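Local coordinates for Atg5 (Kluyveromyces marxianus, PDB 3VQI), which takes part in autophagic vesicle formation, cytoplasm-to-vacuole transport and selective degradation of the nucleus, and forms the autophagy-essential conjugate with Atg12, at residues 19-24 with 35-40; 26-31 with 60-65; 200-205 with 269-274; 242-247 with 260-265. All blocks are in the same frame, centred on the assembly; numbering follows the deposited sequence.

Contact 1 (19-24 with 35-40); sequences EVVVSD and DKSCHI. With SO4 (sulfate ion), chain G.
K36 meets V21 and V22 where two antiparallel strands, the first pair of a ubiquitin-like sheet, begin to run side by side. Its carbonyl O takes the N-H of V22 at 3.1 Å, within the carbonyl plane. Its CG lies between the backbone N and the carbonyl carbon (chi1 64°), which lets the extended chain run alongside V21, CG to CG1 at 3.8 Å. At S37 the OG rests against V21 CG2, while its hydrogen bond goes to the carbonyl of L33. C38 contributes the straightest link: its O receives V20 N at 3.0 Å, with 172° at the hydrogen, and SG sits 4.0 Å from V20 CB. H39 and E19 then lie side by side, ring and carboxylate planes 53° apart, the carboxylate carbon CD 3.4 Å from NE2. The other ring nitrogen, ND1, donates to sulfate O1 at 2.7 Å and the backbone N to O3 at 2.9 Å, a two-point grip on an ion probably from the crystallisation liquor. Finally I40 reaches V20 loosely through CD1. Strand 37-43 is one of the sheet's two outermost, strand 15-22 also pairs with 114-121, and V20, V22, C38 and I40 pack on helix 48-59.

Contact 2 (26-31 with 60-65); sequences IVVPNT and ADTIKV
V28 N donates to T62 O at 2.9 Å, and K64 N to I26 O, a bond whose length is less sure. Between these two bonds lies a single bridge, V27 with I63, which illustrates how a ubiquitin-like domain, here UblA, can join two irregular loops without extending a sheet. The V28 donor sits 28° out of the carbonyl plane of T62. Within 26-31, T31 OG1 gives its proton to V28 O at 3.0 Å, tying back the turn that follows the bridge, while T62 OG1 bonds to the backbone O of D35. Further out, V28 straddles the other loop. Its CG1 stands beside the backbone N (chi1 -67°) and meets K64 CB at 3.5 Å, and CG2 approaches T62 O at the same distance. The K64 chain runs on, extended, past the backbone of I26 and V27. On the inner side I26 and I63 lie alongside each other, both touching W74 of strand 74-78, while I63 and V27 reach V22 of strand 15-22. The closest point of I26 and I63 is CD1 to CG1, 4.0 Å apart.

Contact 3 (200-205 with 269-274); sequences LPVRVW and LYLVTK
R203 and Y270, partners across two parallel strands, both hold CG beside the backbone N and opposite the carbonyl carbon (chi1 -77° and -68°); the register puts both on one face, and the like torsions keep them side by side there. The arginine stays extended from CG to NE, passing the ring with CD 3.7 Å from Y270 CE2. Its NH1 donates to Y270 OH at 3.0 Å, the hydroxyl lying at the edge of the guanidinium, whose plane is turned 67° from the ring. W205 follows on this face: its NE1 comes within 3.6 Å of Y270 CD2, the two aromatics meeting rim to rim, and CD1 touches V272 CG2. Beneath them runs a regular parallel ladder, with L271 N to R203 O at 3.0 Å and W205 N to L271 O at 2.9 Å, finished by T273 OG1, which donates to W205 O at 2.6 Å. V202, V204, L269 and L271 line the opposite face. Strands 202-205 and 269-272 are the first and last of UblB, paired in parallel as in ubiquitin. A leucine at Y270 would probably leave R203 NH1 and D266 without the hydroxyl between them and open a gap beside W205. Y270 on NH1, Q213 on NE and Q146 on NH2 give each guanidinium nitrogen a partner, and with the cation-pi contact to F268 likely offset the cost of burying the charge.

Contact 4 (242-247 with 260-265); sequences VIIQGI and DIFASI
Q245 lays its side chain across F262, joining a tight hairpin turn to the end of a helix. CB lies near the ring at CD1, and CG comes 3.9 Å from F262 CB. There the chain bends (chi2 -68°), carrying the amide past the ring to the backbone, where NE2 donates to F262 O at 3.2 Å. The bond is fairly straight, 158° at the hydrogen, and the oxygen lies in the amide plane, yet the nitrogen approaches from above the carbonyl plane, 41° out of it. NE2 also bonds to D45 OD2, so one amide group spans a helix-end carbonyl and a carboxylate. An alanine here would probably leave F262 O and D45 without this shared donor and uncover one flank of the phenylalanine. Two isoleucines add to the packing on F262: I244 through its CG2 branch, 3.6 Å from F262 CB, and I247 through its terminal CD1, at the far end of the ring near CZ. Both come from the ends of a type I' turn, closed by I244 N to I247 O at 3.0 Å and by the reciprocal bond, which illustrates how a tight turn can bring three of its four residues onto one aromatic residue. Hairpin and helix belong to UblB; around them, V11 of helix 6-12 touches both Q245 and F262, strand 247-250 continues the hairpin, and I244 packs on L269 of strand 269-272.

Overall arrangement
From the N terminus, contact 1 closes the loop between the first two strands of the UblA domain. Contact 2 starts inside that loop and ends beyond helix 48-59, so the two cross; they also touch. Together they tie the sheet edge, the helix and the loops at its end. Contact 3 comes much later in the chain, its centre about 30 Å from that of contact 1, and closes a long loop of more than sixty residues in the UblB region. Contact 4 nests within it, joining hairpin to helix, and the two are stitched directly by V272 O with I243 N.

Contact 1 (19-24 with 35-40)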
loop_
_atom_site.group_PDB
_atom_site.type_symbol
_atom_site.label_atom_id
_atom_site.label_comp_id
_atom_site.label_asym_id
_atom_site.label_seq_id
_atom_site.Cartn_x
_atom_site.Cartn_y
_atom_site.Cartn_z
ATOM N N GLU A 19 -14.785 1.217 -6.718
ATOM C CA GLU A 19 -16.130 0.670 -6.703
ATOM C C GLU A 19 -16.073 -0.730 -6.104
ATOM O O GLU A 19 -15.409 -1.627 -6.631
ATOM C CB GLU A 19 -16.745 0.613 -8.095
ATOM C CG GLU A 19 -18.153 0.006 -8.064
ATOM C CD GLU A 19 -19.001 0.359 -9.279
ATOM O OE1 GLU A 19 -20.195 -0.034 -9.299
ATOM O OE2 GLU A 19 -18.480 1.025 -10.208
ATOM N N VAL A 20 -16.763 -0.900 -4.987
ATOM C CA VAL A 20 -16.795 -2.171 -4.291
ATOM C C VAL A 20 -18.147 -2.845 -4.492
ATOM O O VAL A 20 -19.182 -2.328 -4.066
ATOM C CB VAL A 20 -16.542 -1.968 -2.781
ATOM C CG1 VAL A 20 -16.538 -3.305 -2.069
ATOM C CG2 VAL A 20 -15.222 -1.242 -2.578
ATOM N N VAL A 21 -18.129 -4.002 -5.143
ATOM C CA VAL A 21 -19.350 -4.750 -5.407
ATOM C C VAL A 21 -19.284 -6.102 -4.714
ATOM O O VAL A 21 -18.239 -6.750 -4.729
ATOM C CB VAL A 21 -19.522 -5.018 -6.921
ATOM C CG1 VAL A 21 -20.914 -5.577 -7.181
ATOM C CG2 VAL A 21 -19.249 -3.739 -7.733
ATOM N N VAL A 22 -20.387 -6.537 -4.111
ATOM C CA VAL A 22 -20.382 -7.839 -3.456
ATOM C C VAL A 22 -20.120 -8.910 -4.512
ATOM O O VAL A 22 -20.572 -8.781 -5.647
ATOM C CB VAL A 22 -21.715 -8.145 -2.780
ATOM C CG1 VAL A 22 -21.638 -9.507 -2.112
ATOM C CG2 VAL A 22 -22.036 -7.067 -1.759
ATOM N N SER A 23 -19.377 -9.952 -4.152
ATOM C CA SER A 23 -19.073 -11.002 -5.114
ATOM C C SER A 23 -20.286 -11.896 -5.308
ATOM O O SER A 23 -21.098 -12.072 -4.394
ATOM C CB SER A 23 -17.879 -11.841 -4.657
ATOM O OG SER A 23 -18.222 -12.691 -3.578
ATOM N N ASP A 24 -20.402 -12.458 -6.508
ATOM C CA ASP A 24 -21.524 -13.328 -6.845
ATOM C C ASP A 24 -21.706 -14.432 -5.817
ATOM O O ASP A 24 -22.825 -14.752 -5.428
ATOM C CB ASP A 24 -21.311 -13.936 -8.233
ATOM C CG ASP A 24 -20.910 -12.893 -9.271
ATOM O OD1 ASP A 24 -21.602 -11.859 -9.388
ATOM O OD2 ASP A 24 -19.899 -13.111 -9.975
ATOM N N ASP A 35 -27.731 -1.638 -5.559
ATOM C CA ASP A 35 -27.833 -2.064 -4.168
ATOM C C ASP A 35 -26.624 -2.823 -3.614
ATOM O O ASP A 35 -26.346 -2.764 -2.414
ATOM C CB ASP A 35 -29.089 -2.922 -3.976
ATOM C CG ASP A 35 -30.337 -2.092 -3.725
ATOM O OD1 ASP A 35 -30.692 -1.258 -4.589
ATOM O OD2 ASP A 35 -30.965 -2.280 -2.658
ATOM N N LYS A 36 -25.909 -3.539 -4.478
ATOM C CA LYS A 36 -24.754 -4.318 -4.041
ATOM C C LYS A 36 -23.434 -3.606 -4.325
ATOM O O LYS A 36 -22.367 -4.216 -4.320
ATOM C CB LYS A 36 -24.768 -5.695 -4.714
ATOM C CG LYS A 36 -24.614 -5.656 -6.223
ATOM C CD LYS A 36 -24.694 -7.051 -6.813
ATOM C CE LYS A 36 -24.635 -7.016 -8.337
ATOM N NZ LYS A 36 -24.818 -8.376 -8.922
ATOM N N SER A 37 -23.515 -2.307 -4.568
ATOM C CA SER A 37 -22.329 -1.521 -4.844
ATOM C C SER A 37 -22.222 -0.330 -3.912
ATOM O O SER A 37 -23.161 0.001 -3.196
ATOM C CB SER A 37 -22.347 -1.011 -6.285
ATOM O OG SER A 37 -22.177 -2.069 -7.207
ATOM N N CYS A 38 -21.056 0.301 -3.931
ATOM C CA CYS A 38 -20.789 1.490 -3.138
ATOM C C CYS A 38 -19.454 2.026 -3.623
ATOM O O CYS A 38 -18.523 1.267 -3.863
ATOM C CB CYS A 38 -20.742 1.171 -1.636
ATOM S SG CYS A 38 -19.253 0.359 -1.032
ATOM N N HIS A 39 -19.375 3.335 -3.811
ATOM C CA HIS A 39 -18.140 3.946 -4.273
ATOM C C HIS A 39 -17.530 4.699 -3.112
ATOM O O HIS A 39 -18.214 5.432 -2.403
ATOM C CB HIS A 39 -18.414 4.905 -5.434
ATOM C CG HIS A 39 -19.333 4.337 -6.468
ATOM N ND1 HIS A 39 -20.695 4.236 -6.275
ATOM C CD2 HIS A 39 -19.081 3.780 -7.676
ATOM C CE1 HIS A 39 -21.243 3.640 -7.319
ATOM N NE2 HIS A 39 -20.286 3.352 -8.184
ATOM N N ILE A 40 -16.241 4.500 -2.903
ATOM C CA ILE A 40 -15.575 5.186 -1.826
ATOM C C ILE A 40 -14.237 5.665 -2.318
ATOM O O ILE A 40 -13.594 5.004 -3.133
ATOM C CB ILE A 40 -15.386 4.266 -0.634
ATOM C CG1 ILE A 40 -14.497 3.098 -1.020
ATOM C CG2 ILE A 40 -16.741 3.739 -0.179
ATOM C CD1 ILE A 40 -14.323 2.112 0.103
HETATM S S SO4 G . -22.712 4.874 -3.131
HETATM O O1 SO4 G . -22.648 4.112 -4.392
HETATM O O2 SO4 G . -23.654 4.223 -2.198
HETATM O O3 SO4 G . -21.377 4.926 -2.506
HETATM O O4 SO4 G . -23.169 6.244 -3.434
#

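Contact 2 (26-31 with 60-65)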
loop_
_atom_site.group_PDB
_atom_site.type_symbol
_atom_site.label_atom_id
_atom_site.label_comp_id
_atom_site.label_asym_id
_atom_site.label_seq_id
_atom_site.Cartn_x
_atom_site.Cartn_y
_atom_site.Cartn_z
ATOM N N ILE A 26 -21.424 -14.605 -2.603
ATOM C CA ILE A 26 -22.115 -14.348 -1.337
ATOM C C ILE A 26 -23.286 -13.369 -1.366
ATOM O O ILE A 26 -23.961 -13.178 -0.349
ATOM C CB ILE A 26 -21.117 -13.858 -0.247
ATOM C CG1 ILE A 26 -20.541 -12.488 -0.638
ATOM C CG2 ILE A 26 -19.999 -14.874 -0.066
ATOM C CD1 ILE A 26 -19.675 -11.847 0.433
ATOM N N VAL A 27 -23.533 -12.751 -2.514
ATOM C CA VAL A 27 -24.631 -11.799 -2.617
ATOM C C VAL A 27 -25.996 -12.476 -2.519
ATOM O O VAL A 27 -26.140 -13.652 -2.855
ATOM C CB VAL A 27 -24.563 -11.024 -3.946
ATOM C CG1 VAL A 27 -24.853 -11.960 -5.108
ATOM C CG2 VAL A 27 -25.537 -9.861 -3.930
ATOM N N VAL A 28 -26.997 -11.733 -2.046
ATOM C CA VAL A 28 -28.352 -12.266 -1.944
ATOM C C VAL A 28 -28.931 -12.369 -3.354
ATOM O O VAL A 28 -28.771 -11.457 -4.176
ATOM C CB VAL A 28 -29.273 -11.363 -1.099
ATOM C CG1 VAL A 28 -28.824 -11.372 0.348
ATOM C CG2 VAL A 28 -29.269 -9.955 -1.651
ATOM N N PRO A 29 -29.612 -13.489 -3.650
ATOM C CA PRO A 29 -30.239 -13.782 -4.943
ATOM C C PRO A 29 -30.824 -12.592 -5.703
ATOM O O PRO A 29 -31.656 -11.844 -5.180
ATOM C CB PRO A 29 -31.288 -14.819 -4.576
ATOM C CG PRO A 29 -30.564 -15.631 -3.533
ATOM C CD PRO A 29 -29.928 -14.549 -2.668
ATOM N N ASN A 30 -30.365 -12.442 -6.942
ATOM C CA ASN A 30 -30.800 -11.387 -7.856
ATOM C C ASN A 30 -31.180 -10.044 -7.229
ATOM O O ASN A 30 -32.361 -9.698 -7.141
ATOM C CB ASN A 30 -31.960 -11.901 -8.717
ATOM N N THR A 31 -30.179 -9.290 -6.791
ATOM C CA THR A 31 -30.419 -7.968 -6.228
ATOM C C THR A 31 -29.725 -6.993 -7.162
ATOM O O THR A 31 -28.693 -7.319 -7.749
ATOM C CB THR A 31 -29.857 -7.831 -4.809
ATOM O OG1 THR A 31 -28.623 -8.548 -4.713
ATOM C CG2 THR A 31 -30.855 -8.374 -3.797
ATOM N N ALA A 60 -23.819 -4.760 4.072
ATOM C CA ALA A 60 -24.301 -5.846 4.925
ATOM C C ALA A 60 -25.692 -6.333 4.520
ATOM O O ALA A 60 -26.028 -7.505 4.708
ATOM C CB ALA A 60 -24.318 -5.406 6.373
ATOM N N ASP A 61 -26.490 -5.431 3.961
ATOM C CA ASP A 61 -27.851 -5.749 3.537
ATOM C C ASP A 61 -27.930 -6.697 2.355
ATOM O O ASP A 61 -28.863 -7.494 2.250
ATOM C CB ASP A 61 -28.599 -4.463 3.178
ATOM C CG ASP A 61 -29.458 -3.955 4.309
ATOM O OD1 ASP A 61 -29.279 -4.445 5.451
ATOM O OD2 ASP A 61 -30.307 -3.064 4.054
ATOM N N THR A 62 -26.950 -6.598 1.469
ATOM C CA THR A 62 -26.908 -7.409 0.265
ATOM C C THR A 62 -26.121 -8.695 0.428
ATOM O O THR A 62 -26.020 -9.492 -0.501
ATOM C CB THR A 62 -26.319 -6.583 -0.882
ATOM O OG1 THR A 62 -27.150 -5.432 -1.094
ATOM C CG2 THR A 62 -26.257 -7.385 -2.159
ATOM N N ILE A 63 -25.563 -8.914 1.609
ATOM C CA ILE A 63 -24.792 -10.127 1.834
ATOM C C ILE A 63 -25.707 -11.232 2.328
ATOM O O ILE A 63 -26.324 -11.109 3.387
ATOM C CB ILE A 63 -23.643 -9.887 2.846
ATOM C CG1 ILE A 63 -22.399 -9.371 2.117
ATOM C CG2 ILE A 63 -23.282 -11.180 3.549
ATOM C CD1 ILE A 63 -22.612 -8.125 1.296
ATOM N N LYS A 64 -25.783 -12.315 1.558
ATOM C CA LYS A 64 -26.642 -13.446 1.900
ATOM C C LYS A 64 -26.031 -14.341 2.970
ATOM O O LYS A 64 -26.740 -14.924 3.790
ATOM C CB LYS A 64 -26.932 -14.294 0.649
ATOM C CG LYS A 64 -25.817 -15.294 0.286
ATOM C CD LYS A 64 -26.121 -16.081 -0.988
ATOM C CE LYS A 64 -25.111 -17.213 -1.203
ATOM N NZ LYS A 64 -25.382 -18.015 -2.440
ATOM N N VAL A 65 -24.709 -14.448 2.956
ATOM C CA VAL A 65 -23.996 -15.305 3.897
ATOM C C VAL A 65 -23.904 -14.680 5.289
ATOM O O VAL A 65 -23.969 -13.464 5.434
ATOM C CB VAL A 65 -22.565 -15.609 3.346
ATOM C CG1 VAL A 65 -21.929 -16.763 4.101
ATOM C CG2 VAL A 65 -22.647 -15.942 1.858
#

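Contact 3 (200-205 with 269-274)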
loop_
_atom_site.group_PDB
_atom_site.type_symbol
_atom_site.label_atom_id
_atom_site.label_comp_id
_atom_site.label_asym_id
_atom_site.label_seq_id
_atom_site.Cartn_x
_atom_site.Cartn_y
_atom_site.Cartn_z
ATOM N N LEU A 200 18.764 2.382 0.258
ATOM C CA LEU A 200 17.367 2.782 0.311
ATOM C C LEU A 200 16.350 1.671 0.001
ATOM O O LEU A 200 16.538 0.873 -0.923
ATOM C CB LEU A 200 17.143 3.990 -0.606
ATOM C CG LEU A 200 17.864 4.076 -1.953
ATOM C CD1 LEU A 200 17.446 2.928 -2.847
ATOM C CD2 LEU A 200 17.535 5.415 -2.616
ATOM N N PRO A 201 15.255 1.611 0.788
ATOM C CA PRO A 201 14.171 0.625 0.655
ATOM C C PRO A 201 13.454 0.688 -0.694
ATOM O O PRO A 201 12.697 1.620 -0.963
ATOM C CB PRO A 201 13.241 0.975 1.816
ATOM C CG PRO A 201 14.182 1.565 2.836
ATOM C CD PRO A 201 15.037 2.458 1.973
ATOM N N VAL A 202 13.697 -0.302 -1.544
ATOM C CA VAL A 202 13.061 -0.325 -2.849
ATOM C C VAL A 202 12.431 -1.671 -3.136
ATOM O O VAL A 202 12.970 -2.723 -2.771
ATOM C CB VAL A 202 14.054 -0.029 -3.977
ATOM C CG1 VAL A 202 13.301 0.171 -5.283
ATOM C CG2 VAL A 202 14.861 1.197 -3.650
ATOM N N ARG A 203 11.277 -1.629 -3.791
ATOM C CA ARG A 203 10.558 -2.839 -4.152
ATOM C C ARG A 203 10.021 -2.659 -5.547
ATOM O O ARG A 203 9.390 -1.646 -5.855
ATOM C CB ARG A 203 9.431 -3.107 -3.156
ATOM C CG ARG A 203 9.939 -3.693 -1.853
ATOM C CD ARG A 203 8.854 -3.785 -0.805
ATOM N NE ARG A 203 9.362 -4.416 0.406
ATOM C CZ ARG A 203 8.677 -4.511 1.537
ATOM N NH1 ARG A 203 7.449 -4.010 1.616
ATOM N NH2 ARG A 203 9.216 -5.118 2.583
ATOM N N VAL A 204 10.296 -3.641 -6.398
ATOM C CA VAL A 204 9.854 -3.579 -7.782
ATOM C C VAL A 204 8.858 -4.687 -8.084
ATOM O O VAL A 204 9.017 -5.815 -7.613
ATOM C CB VAL A 204 11.053 -3.720 -8.745
ATOM C CG1 VAL A 204 10.610 -3.433 -10.172
ATOM C CG2 VAL A 204 12.174 -2.783 -8.325
ATOM N N TRP A 205 7.827 -4.358 -8.857
ATOM C CA TRP A 205 6.811 -5.336 -9.235
ATOM C C TRP A 205 7.062 -5.761 -10.662
ATOM O O TRP A 205 7.292 -4.920 -11.532
ATOM C CB TRP A 205 5.397 -4.757 -9.143
ATOM C CG TRP A 205 4.905 -4.547 -7.749
ATOM C CD1 TRP A 205 4.918 -3.378 -7.040
ATOM C CD2 TRP A 205 4.310 -5.532 -6.888
ATOM N NE1 TRP A 205 4.363 -3.571 -5.797
ATOM C CE2 TRP A 205 3.981 -4.879 -5.676
ATOM C CE3 TRP A 205 4.023 -6.898 -7.024
ATOM C CZ2 TRP A 205 3.373 -5.553 -4.605
ATOM C CZ3 TRP A 205 3.420 -7.563 -5.960
ATOM C CH2 TRP A 205 3.101 -6.887 -4.766
ATOM N N LEU A 269 9.837 2.574 -1.584
ATOM C CA LEU A 269 9.528 3.236 -2.840
ATOM C C LEU A 269 9.131 2.084 -3.753
ATOM O O LEU A 269 9.924 1.172 -3.981
ATOM C CB LEU A 269 10.775 3.926 -3.382
ATOM C CG LEU A 269 10.800 4.351 -4.848
ATOM C CD1 LEU A 269 9.774 5.451 -5.156
ATOM C CD2 LEU A 269 12.214 4.812 -5.120
ATOM N N TYR A 270 7.908 2.108 -4.258
ATOM C CA TYR A 270 7.452 1.034 -5.121
ATOM C C TYR A 270 7.452 1.395 -6.591
ATOM O O TYR A 270 6.874 2.400 -7.007
ATOM C CB TYR A 270 6.034 0.582 -4.738
ATOM C CG TYR A 270 5.926 -0.112 -3.404
ATOM C CD1 TYR A 270 5.844 0.618 -2.218
ATOM C CD2 TYR A 270 5.893 -1.503 -3.326
ATOM C CE1 TYR A 270 5.727 -0.026 -0.990
ATOM C CE2 TYR A 270 5.782 -2.153 -2.105
ATOM C CZ TYR A 270 5.699 -1.410 -0.940
ATOM O OH TYR A 270 5.606 -2.057 0.275
ATOM N N LEU A 271 8.099 0.554 -7.380
ATOM C CA LEU A 271 8.131 0.752 -8.813
ATOM C C LEU A 271 7.287 -0.335 -9.459
ATOM O O LEU A 271 7.446 -1.519 -9.154
ATOM C CB LEU A 271 9.557 0.647 -9.341
ATOM C CG LEU A 271 10.405 1.915 -9.410
ATOM C CD1 LEU A 271 10.641 2.468 -8.011
ATOM C CD2 LEU A 271 11.726 1.580 -10.100
ATOM N N VAL A 272 6.373 0.070 -10.326
ATOM C CA VAL A 272 5.546 -0.877 -11.051
ATOM C C VAL A 272 5.989 -0.816 -12.512
ATOM O O VAL A 272 5.827 0.205 -13.183
ATOM C CB VAL A 272 4.060 -0.525 -10.942
ATOM C CG1 VAL A 272 3.265 -1.264 -12.008
ATOM C CG2 VAL A 272 3.552 -0.913 -9.565
ATOM N N THR A 273 6.571 -1.913 -12.985
ATOM C CA THR A 273 7.056 -2.015 -14.357
ATOM C C THR A 273 5.933 -2.105 -15.383
ATOM O O THR A 273 4.810 -2.516 -15.070
ATOM C CB THR A 273 7.934 -3.255 -14.532
ATOM O OG1 THR A 273 7.223 -4.401 -14.043
ATOM C CG2 THR A 273 9.247 -3.095 -13.776
ATOM N N LYS A 274 6.253 -1.721 -16.614
ATOM C CA LYS A 274 5.300 -1.762 -17.714
ATOM C C LYS A 274 5.701 -2.841 -18.721
ATOM O O LYS A 274 6.798 -3.417 -18.543
ATOM C CB LYS A 274 5.246 -0.409 -18.418
ATOM C CG LYS A 274 4.770 0.734 -17.543
ATOM C CD LYS A 274 4.678 2.009 -18.363
ATOM C CE LYS A 274 4.167 3.175 -17.547
ATOM N NZ LYS A 274 4.080 4.410 -18.376
#

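Contact 4 (242-247 with 260-265)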
loop_
_atom_site.group_PDB
_atom_site.type_symbol
_atom_site.label_atom_id
_atom_site.label_comp_id
_atom_site.label_asym_id
_atom_site.label_seq_id
_atom_site.Cartn_x
_atom_site.Cartn_y
_atom_site.Cartn_z
ATOM N N VAL A 242 7.971 4.208 -15.875
ATOM C CA VAL A 242 7.684 3.305 -14.762
ATOM C C VAL A 242 6.497 3.908 -14.027
ATOM O O VAL A 242 6.170 5.071 -14.252
ATOM C CB VAL A 242 8.870 3.237 -13.787
ATOM C CG1 VAL A 242 8.591 2.233 -12.696
ATOM C CG2 VAL A 242 10.133 2.872 -14.537
ATOM N N ILE A 243 5.835 3.137 -13.169
ATOM C CA ILE A 243 4.708 3.692 -12.423
ATOM C C ILE A 243 5.028 3.815 -10.940
ATOM O O ILE A 243 5.248 2.817 -10.255
ATOM C CB ILE A 243 3.428 2.853 -12.565
ATOM C CG1 ILE A 243 2.948 2.854 -14.019
ATOM C CG2 ILE A 243 2.340 3.441 -11.678
ATOM C CD1 ILE A 243 1.573 2.224 -14.213
ATOM N N ILE A 244 5.066 5.052 -10.455
ATOM C CA ILE A 244 5.350 5.327 -9.056
ATOM C C ILE A 244 4.292 6.272 -8.523
ATOM O O ILE A 244 3.982 7.277 -9.157
ATOM C CB ILE A 244 6.706 5.995 -8.881
ATOM C CG1 ILE A 244 7.805 5.075 -9.407
ATOM C CG2 ILE A 244 6.931 6.325 -7.417
ATOM C CD1 ILE A 244 9.184 5.685 -9.352
ATOM N N GLN A 245 3.735 5.941 -7.363
ATOM C CA GLN A 245 2.710 6.767 -6.742
ATOM C C GLN A 245 1.628 7.215 -7.717
ATOM O O GLN A 245 1.053 8.292 -7.559
ATOM C CB GLN A 245 3.360 7.983 -6.088
ATOM C CG GLN A 245 4.026 7.679 -4.764
ATOM C CD GLN A 245 3.013 7.328 -3.693
ATOM O OE1 GLN A 245 1.802 7.465 -3.898
ATOM N NE2 GLN A 245 3.500 6.887 -2.541
ATOM N N GLY A 246 1.363 6.385 -8.724
ATOM C CA GLY A 246 0.332 6.693 -9.701
ATOM C C GLY A 246 0.742 7.600 -10.850
ATOM O O GLY A 246 -0.106 8.062 -11.624
ATOM N N ILE A 247 2.038 7.859 -10.974
ATOM C CA ILE A 247 2.518 8.720 -12.043
ATOM C C ILE A 247 3.649 8.071 -12.834
ATOM O O ILE A 247 4.511 7.388 -12.272
ATOM C CB ILE A 247 2.975 10.093 -11.482
ATOM C CG1 ILE A 247 4.048 9.898 -10.412
ATOM C CG2 ILE A 247 1.783 10.833 -10.873
ATOM C CD1 ILE A 247 4.308 11.138 -9.580
ATOM N N ASP A 260 13.162 9.982 -1.791
ATOM C CA ASP A 260 12.973 11.119 -0.896
ATOM C C ASP A 260 11.604 11.786 -1.064
ATOM O O ASP A 260 11.082 12.395 -0.131
ATOM C CB ASP A 260 14.087 12.146 -1.134
ATOM C CG ASP A 260 14.090 13.253 -0.103
ATOM O OD1 ASP A 260 14.577 13.019 1.024
ATOM O OD2 ASP A 260 13.594 14.352 -0.420
ATOM N N ILE A 261 11.023 11.659 -2.251
ATOM C CA ILE A 261 9.728 12.268 -2.528
ATOM C C ILE A 261 8.542 11.308 -2.707
ATOM O O ILE A 261 7.401 11.682 -2.422
ATOM C CB ILE A 261 9.805 13.153 -3.799
ATOM C CG1 ILE A 261 8.397 13.420 -4.343
ATOM C CG2 ILE A 261 10.665 12.475 -4.851
ATOM C CD1 ILE A 261 8.364 14.105 -5.680
ATOM N N PHE A 262 8.801 10.082 -3.159
ATOM C CA PHE A 262 7.715 9.141 -3.424
ATOM C C PHE A 262 7.567 7.880 -2.582
ATOM O O PHE A 262 6.678 7.072 -2.851
ATOM C CB PHE A 262 7.757 8.731 -4.893
ATOM C CG PHE A 262 7.499 9.856 -5.847
ATOM C CD1 PHE A 262 6.448 10.740 -5.629
ATOM C CD2 PHE A 262 8.273 10.001 -6.998
ATOM C CE1 PHE A 262 6.167 11.754 -6.550
ATOM C CE2 PHE A 262 8.001 11.009 -7.923
ATOM C CZ PHE A 262 6.945 11.889 -7.701
ATOM N N ALA A 263 8.422 7.693 -1.584
ATOM C CA ALA A 263 8.317 6.514 -0.733
ATOM C C ALA A 263 6.907 6.459 -0.149
ATOM O O ALA A 263 6.317 7.493 0.170
ATOM C CB ALA A 263 9.339 6.574 0.385
ATOM N N SER A 264 6.375 5.250 -0.011
ATOM C CA SER A 264 5.026 5.060 0.515
ATOM C C SER A 264 5.023 5.096 2.043
ATOM O O SER A 264 6.076 5.026 2.660
ATOM C CB SER A 264 4.467 3.742 -0.015
ATOM O OG SER A 264 4.483 3.752 -1.435
ATOM N N ILE A 265 3.845 5.198 2.650
ATOM C CA ILE A 265 3.742 5.283 4.106
ATOM C C ILE A 265 4.412 4.170 4.887
ATOM O O ILE A 265 4.506 4.246 6.107
ATOM C CB ILE A 265 2.264 5.343 4.586
ATOM C CG1 ILE A 265 1.480 4.177 3.979
ATOM C CG2 ILE A 265 1.646 6.704 4.241
ATOM C CD1 ILE A 265 0.078 4.045 4.508
#